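Local coordinates for adenylation domain (Streptomyces sp., PDB 5N9X), which belongs to the ANL clan of AMP-binding enzymes and holds adenosine-5'-triphosphate and threonine in its pocket, at residues G17-S25 and V179-L187. Numbering follows the deposited sequence.
Sequences GATLVDLFS and VRHGNVTAL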
loop_
_atom_site.group_PDB
_atom_site.type_symbol
_atom_site.label_atom_id
_atom_site.label_comp_id
_atom_site.label_asym_id
_atom_site.label_seq_id
_atom_site.Cartn_x
_atom_site.Cartn_y
_atom_site.Cartn_z
ATOM N N GLY A 17 -5.477 -23.146 0.623
ATOM C CA GLY A 17 -4.590 -23.837 1.546
ATOM C C GLY A 17 -3.869 -22.959 2.556
ATOM O O GLY A 17 -4.188 -21.790 2.741
ATOM N N ALA A 18 -2.866 -23.534 3.201
ATOM C CA ALA A 18 -2.161 -22.872 4.283
ATOM C C ALA A 18 -1.222 -21.759 3.803
ATOM O O ALA A 18 -1.043 -20.752 4.488
ATOM C CB ALA A 18 -1.386 -23.911 5.087
ATOM N N THR A 19 -0.619 -21.934 2.631
ATOM C CA THR A 19 0.417 -21.005 2.193
ATOM C C THR A 19 0.128 -20.391 0.810
ATOM O O THR A 19 -0.807 -20.800 0.116
ATOM C CB THR A 19 1.789 -21.718 2.169
ATOM O OG1 THR A 19 1.840 -22.600 1.045
ATOM C CG2 THR A 19 1.978 -22.533 3.432
ATOM N N LEU A 20 0.939 -19.411 0.421
ATOM C CA LEU A 20 0.840 -18.803 -0.902
ATOM C C LEU A 20 1.302 -19.797 -1.996
ATOM O O LEU A 20 0.754 -19.853 -3.095
ATOM C CB LEU A 20 1.662 -17.500 -0.943
ATOM C CG LEU A 20 1.158 -16.373 -0.019
ATOM C CD1 LEU A 20 2.136 -15.191 0.060
ATOM C CD2 LEU A 20 -0.238 -15.883 -0.422
ATOM N N VAL A 21 2.297 -20.594 -1.662
ATOM C CA VAL A 21 2.772 -21.660 -2.532
ATOM C C VAL A 21 1.600 -22.611 -2.867
ATOM O O VAL A 21 1.377 -22.936 -4.023
ATOM C CB VAL A 21 3.951 -22.415 -1.852
ATOM C CG1 VAL A 21 4.223 -23.752 -2.511
ATOM C CG2 VAL A 21 5.208 -21.534 -1.800
ATOM N N ASP A 22 0.844 -23.014 -1.843
ATOM C CA ASP A 22 -0.327 -23.857 -2.015
ATOM C C ASP A 22 -1.323 -23.197 -2.968
ATOM O O ASP A 22 -1.823 -23.838 -3.905
ATOM C CB ASP A 22 -1.029 -24.132 -0.674
ATOM C CG ASP A 22 -0.215 -25.016 0.284
ATOM O OD1 ASP A 22 0.538 -25.911 -0.175
ATOM O OD2 ASP A 22 -0.376 -24.817 1.518
ATOM N N LEU A 23 -1.620 -21.920 -2.722
ATOM C CA LEU A 23 -2.580 -21.184 -3.543
ATOM C C LEU A 23 -2.193 -21.162 -5.009
ATOM O O LEU A 23 -3.026 -21.439 -5.875
ATOM C CB LEU A 23 -2.775 -19.741 -3.045
ATOM C CG LEU A 23 -3.295 -19.531 -1.607
ATOM C CD1 LEU A 23 -3.418 -18.034 -1.283
ATOM C CD2 LEU A 23 -4.594 -20.279 -1.266
ATOM N N PHE A 24 -0.940 -20.837 -5.290
ATOM C CA PHE A 24 -0.467 -20.864 -6.662
ATOM C C PHE A 24 -0.502 -22.284 -7.251
ATOM O O PHE A 24 -0.808 -22.460 -8.432
ATOM C CB PHE A 24 0.952 -20.320 -6.775
ATOM C CG PHE A 24 1.456 -20.268 -8.191
ATOM C CD1 PHE A 24 0.717 -19.629 -9.175
ATOM C CD2 PHE A 24 2.655 -20.849 -8.539
ATOM C CE1 PHE A 24 1.172 -19.569 -10.481
ATOM C CE2 PHE A 24 3.112 -20.808 -9.850
ATOM C CZ PHE A 24 2.368 -20.164 -10.821
ATOM N N SER A 25 -0.172 -23.281 -6.431
ATOM C CA SER A 25 -0.126 -24.672 -6.873
ATOM C C SER A 25 -1.498 -25.155 -7.321
ATOM O O SER A 25 -1.663 -25.736 -8.392
ATOM C CB SER A 25 0.409 -25.559 -5.752
ATOM O OG SER A 25 0.079 -26.913 -5.982
ATOM N N VAL A 179 5.780 -10.435 6.978
ATOM C CA VAL A 179 4.416 -10.956 6.879
ATOM C C VAL A 179 4.440 -12.429 6.504
ATOM O O VAL A 179 5.041 -12.806 5.482
ATOM C CB VAL A 179 3.596 -10.158 5.847
ATOM C CG1 VAL A 179 2.220 -10.767 5.630
ATOM C CG2 VAL A 179 3.503 -8.714 6.286
ATOM N N ARG A 180 3.798 -13.254 7.329
ATOM C CA ARG A 180 3.764 -14.711 7.106
ATOM C C ARG A 180 2.724 -15.211 6.082
ATOM O O ARG A 180 1.724 -14.549 5.822
ATOM C CB ARG A 180 3.527 -15.421 8.437
ATOM C CG ARG A 180 4.715 -15.338 9.368
ATOM C CD ARG A 180 4.281 -15.280 10.818
ATOM N NE ARG A 180 5.295 -15.876 11.693
ATOM C CZ ARG A 180 5.024 -16.539 12.818
ATOM N NH1 ARG A 180 3.765 -16.674 13.226
ATOM N NH2 ARG A 180 6.009 -17.065 13.539
ATOM N N HIS A 181 2.993 -16.381 5.510
ATOM C CA HIS A 181 2.096 -17.046 4.570
ATOM C C HIS A 181 0.668 -17.096 5.102
ATOM O O HIS A 181 -0.265 -16.699 4.410
ATOM C CB HIS A 181 2.611 -18.463 4.263
ATOM C CG HIS A 181 3.699 -18.499 3.233
ATOM N ND1 HIS A 181 3.447 -18.457 1.874
ATOM C CD2 HIS A 181 5.046 -18.579 3.364
ATOM C CE1 HIS A 181 4.592 -18.495 1.217
ATOM N NE2 HIS A 181 5.579 -18.567 2.096
ATOM N N GLY A 182 0.503 -17.580 6.329
ATOM C CA GLY A 182 -0.780 -17.582 7.009
ATOM C C GLY A 182 -1.398 -16.213 7.210
ATOM O O GLY A 182 -2.627 -16.078 7.225
ATOM N N ASN A 183 -0.578 -15.179 7.371
ATOM C CA ASN A 183 -1.142 -13.832 7.371
ATOM C C ASN A 183 -1.809 -13.548 6.015
ATOM O O ASN A 183 -3.000 -13.223 5.966
ATOM C CB ASN A 183 -0.096 -12.749 7.664
ATOM C CG ASN A 183 0.545 -12.866 9.051
ATOM O OD1 ASN A 183 1.728 -12.647 9.182
ATOM N ND2 ASN A 183 -0.249 -13.152 10.082
ATOM N N VAL A 184 -1.056 -13.692 4.917
ATOM C CA VAL A 184 -1.647 -13.442 3.608
ATOM C C VAL A 184 -2.829 -14.356 3.256
ATOM O O VAL A 184 -3.835 -13.880 2.709
ATOM C CB VAL A 184 -0.640 -13.565 2.440
ATOM C CG1 VAL A 184 -1.228 -12.874 1.222
ATOM C CG2 VAL A 184 0.678 -12.926 2.778
ATOM N N THR A 185 -2.715 -15.657 3.539
ATOM C CA THR A 185 -3.825 -16.547 3.224
ATOM C C THR A 185 -5.045 -16.170 4.078
ATOM O O THR A 185 -6.170 -16.229 3.582
ATOM C CB THR A 185 -3.438 -18.080 3.346
ATOM O OG1 THR A 185 -2.968 -18.408 4.661
ATOM C CG2 THR A 185 -2.370 -18.446 2.312
ATOM N N ALA A 186 -4.848 -15.720 5.316
ATOM C CA ALA A 186 -5.987 -15.204 6.088
ATOM C C ALA A 186 -6.625 -13.970 5.427
ATOM O O ALA A 186 -7.835 -13.795 5.509
ATOM C CB ALA A 186 -5.576 -14.872 7.530
ATOM N N LEU A 187 -5.828 -13.126 4.779
ATOM C CA LEU A 187 -6.367 -11.970 4.052
ATOM C C LEU A 187 -7.426 -12.392 3.005
ATOM O O LEU A 187 -8.573 -11.932 3.027
ATOM C CB LEU A 187 -5.233 -11.178 3.372
ATOM C CG LEU A 187 -5.732 -10.068 2.419
ATOM C CD1 LEU A 187 -6.534 -9.015 3.169
ATOM C CD2 LEU A 187 -4.629 -9.423 1.624
#
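His181 turns its CG away from its own carbonyl carbon (chi1 -81°), and the imidazole presents ND1 to the start of helix 20-30. Leu20 N donates to that atom, 3.1 Å from His181 ND1 and nearly straight, although the amide sits 22° out of the ring plane. The bond illustrates how the first turn of a helix, whose amides lack backbone acceptors, can be satisfied from elsewhere. Within the same turn Thr19 and Asp22 form a capping box: Asp22 N donates to Thr19 OG1 and Thr19 N to Asp22 OD2.

Thr185, one turn beyond His181, holds OG1 between its backbone N and carbonyl carbon, 3.0 Å from Ala18 O; His181 O is a second candidate for the same proton. Its methyl CG2 packs 3.5 Å from Thr19 C and 3.8 Å from Leu23 CD1. Deeper in, Leu20 crosses Val184 at about a right angle, its two methyls meeting the two branches of the valine, with CD2 3.6 Å from Val184 CG1. Trp219 of helix 213-222 and Ala162 of strand 161-167 also touch Leu20.

The axes of segments 20-25 and 181-187 run at 50° to each other, and the contact lies near their N-terminal ends. Accepting at ND1 would favour a neutral imidazole with its proton on NE2.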